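PDB 4HH5: putative type VI secretion protein from Escherichia coli, which probably serves as the ATP-hydrolysing ClpV1 chaperone of a type VI secretion system, represented here by its largely helical N-terminal domain. Local coordinates for residues N16-R21 with L48-G53; I38-W43 with Q92-L97; K99-V104 with V116-A121. All blocks are in the same frame, centred on the assembly; numbering follows the deposited sequence. Where two conformers were deposited one is given.

In the fold
All three contacts lie in the helical Clp N-terminal domain. Contacts 2 and 3 are buried and largely apolar: contact 2 sets the start of helix 40-50 against the start of helix 92-107, and contact 3 sets a later part of helix 92-107 across helix 115-124. Contact 1 is only partly buried and is more polar, joining the first turn of helix 17-32 to the end of helix 40-50 and the loop beyond it. Contacts 1 and 2 thus share helix 40-50 and are tied by a probable hydrogen bond from Trp43 NE1 to Cys19 O. Leu118 touches Cys19, Trp43 and Leu97, so contact 3 packs against both of the others.

Contact 1: residues N16-R21 with L48-G53; sequences NHYCAR and LEQGEG
The amide of Gln50 and the hydroxyl of Tyr18 carry the polar part of this contact. Gln50 NE2 donates to Tyr18 O over 2.9 Å, with a nearly straight N-H...O angle of 165°; the acceptor lies close to the amide plane, whereas the donor sits above the carbonyl plane. At the far end of the tyrosine, the OH accepts a well-aligned bond from Glu52 N at 3.0 Å and a weak, bent one from Gly53 N, also at 3.0 Å. The hydroxyl thus takes one good bond and a weak second one, while the carbonyl of the same residue holds the glutamine.

The two side chains run past each other in opposite senses. With CG of Tyr18 anti to its nitrogen (chi1 -169°), the ring reaches across to the loop, and the extended Gln50 returns over it until NE2 stands 3.2 Å above the ring centre. The amide plane is turned 81° from the ring. The opposite face receives Gly53 CA in a CH-pi contact, 4.0 Å from the ring centroid, so the tyrosine is sandwiched between the glutamine and the glycine. The Gln50 amide and the Arg21 guanidinium lie nearly parallel and are stacked; the bend of the arginine at chi3 brings NH2 to 3.5 Å from Gln50 CD.

Behind the tyrosine, Asn16 OD1 caps helix 17-32 by accepting from Cys19 N at 3.0 Å. Asn16 ND2 bonds Glu158, and Leu47 and Glu158 also touch Tyr18. Gly51 leaves helix 40-50 with positive phi, turning the chain and bringing the next two amides near the hydroxyl. In this Clp N-terminal domain, the arrangement is a buried tyrosine pinning an interhelical turn, between helices 40-50 and 54-61, to the first turn of helix 17-32.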
loop_
_atom_site.group_PDB
_atom_site.type_symbol
_atom_site.label_atom_id
_atom_site.label_comp_id
_atom_site.label_asym_id
_atom_site.label_seq_id
_atom_site.Cartn_x
_atom_site.Cartn_y
_atom_site.Cartn_z
ATOM N N ASN A 16 7.625 -3.596 6.217
ATOM C CA ASN A 16 7.794 -5.000 6.565
ATOM C C ASN A 16 8.071 -5.742 5.241
ATOM O O ASN A 16 7.953 -5.128 4.169
ATOM C CB ASN A 16 6.566 -5.553 7.319
ATOM C CG ASN A 16 5.293 -5.674 6.505
ATOM O OD1 ASN A 16 5.216 -5.329 5.319
ATOM N ND2 ASN A 16 4.259 -6.161 7.141
ATOM N N HIS A 17 8.433 -7.028 5.314
ATOM C CA HIS A 17 8.764 -7.811 4.128
ATOM C C HIS A 17 7.666 -7.972 3.075
ATOM O O HIS A 17 7.956 -7.874 1.885
ATOM C CB HIS A 17 9.517 -9.101 4.486
ATOM C CG HIS A 17 10.874 -8.832 5.075
ATOM N ND1 HIS A 17 11.684 -7.806 4.603
ATOM C CD2 HIS A 17 11.523 -9.471 6.074
ATOM C CE1 HIS A 17 12.783 -7.849 5.336
ATOM N NE2 HIS A 17 12.741 -8.837 6.225
ATOM N N TYR A 18 6.406 -8.107 3.510
ATOM C CA TYR A 18 5.228 -8.213 2.638
ATOM C C TYR A 18 5.062 -6.956 1.745
ATOM O O TYR A 18 4.956 -7.076 0.522
ATOM C CB TYR A 18 3.980 -8.427 3.506
ATOM C CG TYR A 18 2.744 -8.806 2.732
ATOM C CD1 TYR A 18 2.493 -10.130 2.392
ATOM C CD2 TYR A 18 1.809 -7.847 2.360
ATOM C CE1 TYR A 18 1.348 -10.489 1.684
ATOM C CE2 TYR A 18 0.671 -8.192 1.629
ATOM C CZ TYR A 18 0.445 -9.518 1.296
ATOM O OH TYR A 18 -0.682 -9.877 0.602
ATOM N N CYS A 19 5.077 -5.767 2.370
ATOM C CA CYS A 19 4.950 -4.463 1.710
ATOM C C CYS A 19 6.146 -4.139 0.847
ATOM O O CYS A 19 5.960 -3.514 -0.193
ATOM C CB CYS A 19 4.690 -3.353 2.721
ATOM S SG CYS A 19 3.072 -3.448 3.511
ATOM N N ALA A 20 7.370 -4.483 1.302
ATOM C CA ALA A 20 8.594 -4.250 0.533
ATOM C C ALA A 20 8.590 -5.082 -0.752
ATOM O O ALA A 20 8.872 -4.541 -1.822
ATOM C CB ALA A 20 9.831 -4.555 1.366
ATOM N N ARG A 21 8.248 -6.387 -0.647
ATOM C CA ARG A 21 8.137 -7.328 -1.774
ATOM C C ARG A 21 7.123 -6.789 -2.805
ATOM O O ARG A 21 7.401 -6.814 -4.006
ATOM C CB ARG A 21 7.674 -8.706 -1.256
ATOM C CG ARG A 21 7.827 -9.867 -2.221
ATOM C CD ARG A 21 7.653 -11.188 -1.474
ATOM N NE ARG A 21 6.270 -11.673 -1.508
ATOM C CZ ARG A 21 5.541 -11.990 -0.441
ATOM N NH1 ARG A 21 6.051 -11.869 0.783
ATOM N NH2 ARG A 21 4.300 -12.433 -0.585
ATOM N N LEU A 48 -2.503 -6.865 -3.246
ATOM C CA LEU A 48 -3.646 -7.762 -3.442
ATOM C C LEU A 48 -3.244 -9.013 -4.209
ATOM O O LEU A 48 -3.803 -10.078 -3.959
ATOM C CB LEU A 48 -4.821 -7.047 -4.141
ATOM C CG LEU A 48 -5.463 -5.866 -3.397
ATOM C CD1 LEU A 48 -6.504 -5.210 -4.258
ATOM C CD2 LEU A 48 -6.087 -6.295 -2.055
ATOM N N GLU A 49 -2.240 -8.903 -5.107
ATOM C CA GLU A 49 -1.727 -10.053 -5.847
ATOM C C GLU A 49 -1.063 -11.082 -4.921
ATOM O O GLU A 49 -1.168 -12.290 -5.160
ATOM C CB GLU A 49 -0.775 -9.621 -6.952
ATOM C CG GLU A 49 -0.501 -10.749 -7.917
ATOM C CD GLU A 49 0.055 -10.330 -9.256
ATOM O OE1 GLU A 49 0.276 -9.116 -9.461
ATOM O OE2 GLU A 49 0.229 -11.219 -10.118
ATOM N N GLN A 50 -0.397 -10.605 -3.861
ATOM C CA GLN A 50 0.224 -11.483 -2.862
ATOM C C GLN A 50 -0.903 -12.158 -2.066
ATOM O O GLN A 50 -0.787 -13.327 -1.716
ATOM C CB GLN A 50 1.208 -10.699 -1.975
ATOM C CG GLN A 50 2.420 -10.221 -2.770
ATOM C CD GLN A 50 3.454 -9.406 -2.025
ATOM O OE1 GLN A 50 4.495 -9.076 -2.587
ATOM N NE2 GLN A 50 3.217 -9.062 -0.762
ATOM N N GLY A 51 -1.987 -11.406 -1.855
ATOM C CA GLY A 51 -3.269 -11.810 -1.288
ATOM C C GLY A 51 -3.338 -12.587 0.007
ATOM O O GLY A 51 -4.208 -13.452 0.151
ATOM N N GLU A 52 -2.448 -12.290 0.956
ATOM C CA GLU A 52 -2.439 -12.952 2.261
ATOM C C GLU A 52 -2.196 -11.938 3.392
ATOM O O GLU A 52 -2.081 -12.333 4.548
ATOM C CB GLU A 52 -1.398 -14.105 2.315
ATOM C CG GLU A 52 -1.684 -15.326 1.445
ATOM C CD GLU A 52 -3.017 -16.045 1.583
ATOM O OE1 GLU A 52 -3.401 -16.738 0.612
ATOM O OE2 GLU A 52 -3.680 -15.915 2.637
ATOM N N GLY A 53 -2.146 -10.650 3.053
ATOM C CA GLY A 53 -1.880 -9.578 4.008
ATOM C C GLY A 53 -3.090 -8.958 4.667
ATOM O O GLY A 53 -4.203 -9.493 4.579
#

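Contact 2: residues I38-W43 with Q92-L97; sequences ITPEHW and QSLNAL
Pro40 and Leu94 meet where two helices of the Clp N-terminal domain begin, each just beyond a strand of the short parallel pair 37-38 and 89-90. Their alpha carbons are 5.4 Å apart, and the meeting is apolar, without a hydrogen bond between the segments.

Leu94 is the main wedge. Its CG is anti to the backbone nitrogen (chi1 -156°), which carries the two methyl groups between Ile38, Pro40 and Trp43. CD2 rests 3.7 Å from Ile38 CG2, the side chains crossing at a slant, while CD1 lies 4.0 Å from Pro40 CG and the leucine runs roughly at right angles to the Trp43 side chain. One turn later, Leu97 CD2 approaches Pro40 CB at 3.8 Å. More loosely, Leu97 CD2 also meets Trp43 CE3 at 4.1 Å. On the other flank, Ser93 OG sits 3.3 Å from Pro40 CD.

Thr39 and His42 form a capping box at the start of helix 40-50. Its firmer bond runs from Thr39 N to His42 ND1, 3.1 Å long and close to the imidazole plane; His42 N donates back to Thr39 OG1, a bond made less certain by the doubtful place of that oxygen. Cys19 O is the partner of Trp43 NE1, while Leu23 and Leu118 pack on the indole. Backbone bonds from Ile38 to Gln89 and Ala91 continue the link. The whole is a strand-to-helix junction in which parallel strands deliver two helix starts into one hydrophobic core.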
loop_
_atom_site.group_PDB
_atom_site.type_symbol
_atom_site.label_atom_id
_atom_site.label_comp_id
_atom_site.label_asym_id
_atom_site.label_seq_id
_atom_site.Cartn_x
_atom_site.Cartn_y
_atom_site.Cartn_z
ATOM N N ILE A 38 5.940 5.055 -10.055
ATOM C CA ILE A 38 5.339 3.978 -9.267
ATOM C C ILE A 38 4.290 4.664 -8.390
ATOM O O ILE A 38 4.638 5.483 -7.533
ATOM C CB ILE A 38 6.389 3.177 -8.436
ATOM C CG1 ILE A 38 7.545 2.669 -9.321
ATOM C CG2 ILE A 38 5.718 2.016 -7.686
ATOM C CD1 ILE A 38 8.882 2.561 -8.644
ATOM N N THR A 39 3.009 4.370 -8.649
ATOM C CA THR A 39 1.888 4.986 -7.941
ATOM C C THR A 39 1.335 4.078 -6.821
ATOM O O THR A 39 1.600 2.867 -6.850
ATOM C CB THR A 39 0.764 5.294 -8.937
ATOM O OG1 THR A 39 0.183 4.058 -9.339
ATOM C CG2 THR A 39 1.226 6.123 -10.145
ATOM N N PRO A 40 0.499 4.609 -5.876
ATOM C CA PRO A 40 -0.108 3.727 -4.861
ATOM C C PRO A 40 -0.984 2.653 -5.494
ATOM O O PRO A 40 -1.090 1.580 -4.926
ATOM C CB PRO A 40 -0.938 4.685 -3.993
ATOM C CG PRO A 40 -0.375 6.037 -4.253
ATOM C CD PRO A 40 0.065 6.010 -5.682
ATOM N N GLU A 41 -1.572 2.920 -6.689
ATOM C CA GLU A 41 -2.388 1.933 -7.406
ATOM C C GLU A 41 -1.530 0.738 -7.828
ATOM O O GLU A 41 -1.991 -0.399 -7.689
ATOM C CB GLU A 41 -3.109 2.545 -8.621
ATOM C CG GLU A 41 -4.228 3.512 -8.268
ATOM C CD GLU A 41 -3.828 4.953 -8.014
ATOM O OE1 GLU A 41 -2.615 5.252 -7.909
ATOM O OE2 GLU A 41 -4.747 5.795 -7.929
ATOM N N HIS A 42 -0.277 0.989 -8.314
ATOM C CA HIS A 42 0.665 -0.079 -8.700
ATOM C C HIS A 42 0.977 -0.945 -7.470
ATOM O O HIS A 42 1.003 -2.178 -7.568
ATOM C CB HIS A 42 1.982 0.489 -9.253
ATOM C CG HIS A 42 1.892 1.066 -10.635
ATOM N ND1 HIS A 42 1.970 2.432 -10.854
ATOM C CD2 HIS A 42 1.791 0.438 -11.829
ATOM C CE1 HIS A 42 1.879 2.593 -12.166
ATOM N NE2 HIS A 42 1.779 1.425 -12.797
ATOM N N TRP A 43 1.201 -0.289 -6.320
ATOM C CA TRP A 43 1.495 -0.939 -5.047
ATOM C C TRP A 43 0.313 -1.769 -4.553
ATOM O O TRP A 43 0.508 -2.923 -4.186
ATOM C CB TRP A 43 1.894 0.102 -4.002
ATOM C CG TRP A 43 2.719 -0.424 -2.861
ATOM C CD1 TRP A 43 3.191 -1.696 -2.690
ATOM C CD2 TRP A 43 3.189 0.332 -1.739
ATOM N NE1 TRP A 43 3.916 -1.778 -1.523
ATOM C CE2 TRP A 43 3.944 -0.541 -0.929
ATOM C CE3 TRP A 43 3.066 1.677 -1.353
ATOM C CZ2 TRP A 43 4.583 -0.113 0.236
ATOM C CZ3 TRP A 43 3.706 2.103 -0.200
ATOM C CH2 TRP A 43 4.454 1.212 0.580
ATOM N N GLN A 92 4.979 11.197 -6.393
ATOM C CA GLN A 92 4.756 12.169 -5.316
ATOM C C GLN A 92 3.727 11.611 -4.320
ATOM O O GLN A 92 3.971 11.654 -3.113
ATOM C CB GLN A 92 4.285 13.502 -5.939
ATOM C CG GLN A 92 3.585 14.488 -5.006
ATOM N N SER A 93 2.609 11.052 -4.833
ATOM C CA SER A 93 1.537 10.458 -4.033
ATOM C C SER A 93 2.030 9.228 -3.259
ATOM O O SER A 93 1.539 8.975 -2.155
ATOM C CB SER A 93 0.359 10.075 -4.924
ATOM O OG SER A 93 0.804 9.217 -5.963
ATOM N N LEU A 94 3.002 8.473 -3.833
ATOM C CA LEU A 94 3.566 7.306 -3.162
ATOM C C LEU A 94 4.499 7.687 -2.023
ATOM O O LEU A 94 4.447 7.045 -0.975
ATOM C CB LEU A 94 4.222 6.301 -4.128
ATOM C CG LEU A 94 4.312 4.858 -3.595
ATOM C CD1 LEU A 94 3.035 4.456 -2.908
ATOM C CD2 LEU A 94 4.555 3.889 -4.699
ATOM N N ASN A 95 5.333 8.742 -2.210
ATOM C CA ASN A 95 6.226 9.260 -1.160
ATOM C C ASN A 95 5.377 9.792 -0.002
ATOM O O ASN A 95 5.711 9.554 1.151
ATOM C CB ASN A 95 7.135 10.377 -1.698
ATOM C CG ASN A 95 8.201 9.919 -2.662
ATOM O OD1 ASN A 95 8.880 8.913 -2.448
ATOM N ND2 ASN A 95 8.411 10.686 -3.724
ATOM N N ALA A 96 4.258 10.478 -0.321
ATOM C CA ALA A 96 3.297 11.013 0.651
ATOM C C ALA A 96 2.594 9.877 1.416
ATOM O O ALA A 96 2.502 9.954 2.636
ATOM C CB ALA A 96 2.272 11.885 -0.051
ATOM N N LEU A 97 2.130 8.815 0.707
ATOM C CA LEU A 97 1.472 7.654 1.329
ATOM C C LEU A 97 2.433 6.928 2.278
ATOM O O LEU A 97 2.049 6.599 3.393
ATOM C CB LEU A 97 0.904 6.682 0.268
ATOM C CG LEU A 97 0.325 5.340 0.787
ATOM C CD1 LEU A 97 -1.019 5.544 1.489
ATOM C CD2 LEU A 97 0.169 4.338 -0.346
#

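Contact 3: residues K99-V104 with V116-A121; sequences KQAWMV and VHLLGA
Segments 99-104 and 116-121, of helices 92-107 and 115-124, cross steeply, with an angle of 108° between their directions and 7.9 Å between their axes at closest approach, and the alpha carbons of Ala101 and His117 come within 4.9 Å.

Small side chains allow this approach. The methyl of Ala101 points into the other helix, where CB lies 3.6 Å from His117 O and 3.6 Å from Leu118 CD2. The leucine leaves its backbone facing away, but the end of its side chain curls back to this methyl. From the opposing helix, Ala121 CB nestles against the backbone of the first, 3.7 Å from Ala101 N, and also meets Gln100 CB at 4.0 Å.

Val104, one turn beyond Ala101, spreads its two methyls over the partner helix. CG1 is anti to the nitrogen (chi1 165°) and lies on the His117 side, 4.2 Å from His117 CD2; CG2 lies over the peptide link from Gly120 to Ala121. The absence of a side chain on Gly120 leaves the helix backbone accessible to the valine. In the largely helical Clp N-terminal domain, this crossing brings helix 92-107 against helix 115-124, its next helix in the chain, with the connecting loop between them.

The His117 imidazole is held mainly from that loop: ND1 is bonded to Arg114 N, and NE2 has a weak bond to Glu110. His117 CB packs against Ala101 O. At the partly exposed border, a water donates to Ala121 O at 2.7 Å and, weakly, to Gln100 OE1; the extended Gln100 chain carries its amide beyond the apolar centre, and the same OE1 accepts from Asn125 ND2.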
loop_
_atom_site.group_PDB
_atom_site.type_symbol
_atom_site.label_atom_id
_atom_site.label_comp_id
_atom_site.label_asym_id
_atom_site.label_seq_id
_atom_site.Cartn_x
_atom_site.Cartn_y
_atom_site.Cartn_z
ATOM N N LYS A 99 5.221 8.096 3.832
ATOM C CA LYS A 99 5.516 9.003 4.942
ATOM C C LYS A 99 4.352 9.062 5.936
ATOM O O LYS A 99 4.576 8.971 7.142
ATOM C CB LYS A 99 5.890 10.371 4.333
ATOM C CG LYS A 99 5.693 11.619 5.149
ATOM C CD LYS A 99 6.185 12.812 4.345
ATOM C CE LYS A 99 5.678 14.131 4.864
ATOM N NZ LYS A 99 6.105 15.252 3.987
ATOM N N GLN A 100 3.115 9.169 5.427
ATOM C CA GLN A 100 1.930 9.199 6.286
ATOM C C GLN A 100 1.661 7.868 6.968
ATOM O O GLN A 100 1.254 7.857 8.134
ATOM C CB GLN A 100 0.714 9.722 5.530
ATOM C CG GLN A 100 0.821 11.248 5.352
ATOM C CD GLN A 100 -0.338 11.874 4.638
ATOM O OE1 GLN A 100 -1.030 11.236 3.842
ATOM N NE2 GLN A 100 -0.569 13.155 4.907
ATOM N N ALA A 101 1.922 6.752 6.265
ATOM C CA ALA A 101 1.757 5.407 6.824
ATOM C C ALA A 101 2.757 5.194 7.956
ATOM O O ALA A 101 2.404 4.594 8.970
ATOM C CB ALA A 101 1.946 4.350 5.752
ATOM N N TRP A 102 3.996 5.718 7.799
ATOM C CA TRP A 102 5.008 5.629 8.857
ATOM C C TRP A 102 4.561 6.442 10.071
ATOM O O TRP A 102 4.724 6.002 11.210
ATOM C CB TRP A 102 6.390 6.109 8.371
ATOM C CG TRP A 102 7.381 6.321 9.489
ATOM C CD1 TRP A 102 8.066 7.465 9.764
ATOM C CD2 TRP A 102 7.739 5.380 10.518
ATOM N NE1 TRP A 102 8.849 7.292 10.881
ATOM C CE2 TRP A 102 8.657 6.026 11.373
ATOM C CE3 TRP A 102 7.350 4.057 10.817
ATOM C CZ2 TRP A 102 9.207 5.395 12.497
ATOM C CZ3 TRP A 102 7.892 3.435 11.932
ATOM C CH2 TRP A 102 8.814 4.098 12.755
ATOM N N MET A 103 3.989 7.624 9.823
ATOM C CA MET A 103 3.507 8.480 10.896
ATOM C C MET A 103 2.356 7.826 11.652
ATOM O O MET A 103 2.363 7.860 12.886
ATOM C CB MET A 103 3.237 9.899 10.397
ATOM C CG MET A 103 4.550 10.594 9.990
ATOM S SD MET A 103 4.443 12.308 9.465
ATOM C CE MET A 103 3.627 12.128 7.951
ATOM N N VAL A 104 1.461 7.109 10.926
ATOM C CA VAL A 104 0.354 6.324 11.511
ATOM C C VAL A 104 0.939 5.208 12.415
ATOM O O VAL A 104 0.538 5.081 13.578
ATOM C CB VAL A 104 -0.609 5.759 10.417
ATOM C CG1 VAL A 104 -1.527 4.670 10.973
ATOM C CG2 VAL A 104 -1.440 6.871 9.779
ATOM N N VAL A 116 -1.932 -2.416 6.690
ATOM C CA VAL A 116 -3.000 -1.742 7.446
ATOM C C VAL A 116 -2.649 -0.268 7.710
ATOM O O VAL A 116 -3.555 0.551 7.782
ATOM C CB VAL A 116 -3.440 -2.503 8.733
ATOM C CG1 VAL A 116 -2.394 -2.389 9.843
ATOM C CG2 VAL A 116 -4.805 -2.018 9.220
ATOM N N HIS A 117 -1.338 0.064 7.831
ATOM C CA HIS A 117 -0.879 1.449 8.042
ATOM C C HIS A 117 -1.013 2.243 6.758
ATOM O O HIS A 117 -1.349 3.424 6.810
ATOM C CB HIS A 117 0.563 1.507 8.580
ATOM C CG HIS A 117 0.744 0.764 9.869
ATOM N ND1 HIS A 117 1.831 -0.062 10.074
ATOM C CD2 HIS A 117 -0.032 0.753 10.979
ATOM C CE1 HIS A 117 1.687 -0.549 11.297
ATOM N NE2 HIS A 117 0.568 -0.099 11.872
ATOM N N LEU A 118 -0.785 1.589 5.606
ATOM C CA LEU A 118 -0.979 2.208 4.290
ATOM C C LEU A 118 -2.478 2.462 4.130
ATOM O O LEU A 118 -2.867 3.501 3.606
ATOM C CB LEU A 118 -0.490 1.284 3.155
ATOM C CG LEU A 118 0.990 0.834 3.198
ATOM C CD1 LEU A 118 1.268 -0.230 2.133
ATOM C CD2 LEU A 118 1.932 2.005 2.983
ATOM N N LEU A 119 -3.322 1.530 4.636
ATOM C CA LEU A 119 -4.772 1.681 4.570
ATOM C C LEU A 119 -5.238 2.814 5.478
ATOM O O LEU A 119 -6.066 3.626 5.063
ATOM C CB LEU A 119 -5.498 0.364 4.888
ATOM C CG LEU A 119 -6.995 0.371 4.640
ATOM C CD1 LEU A 119 -7.315 0.584 3.161
ATOM C CD2 LEU A 119 -7.615 -0.903 5.125
ATOM N N GLY A 120 -4.653 2.897 6.672
ATOM C CA GLY A 120 -4.941 3.960 7.628
ATOM C C GLY A 120 -4.603 5.326 7.072
ATOM O O GLY A 120 -5.386 6.272 7.211
ATOM N N ALA A 121 -3.451 5.419 6.386
ATOM C CA ALA A 121 -3.001 6.645 5.735
ATOM C C ALA A 121 -3.983 7.033 4.611
ATOM O O ALA A 121 -4.416 8.184 4.551
ATOM C CB ALA A 121 -1.599 6.458 5.180
HETATM O O HOH W 1 -2.940 10.226 5.480
#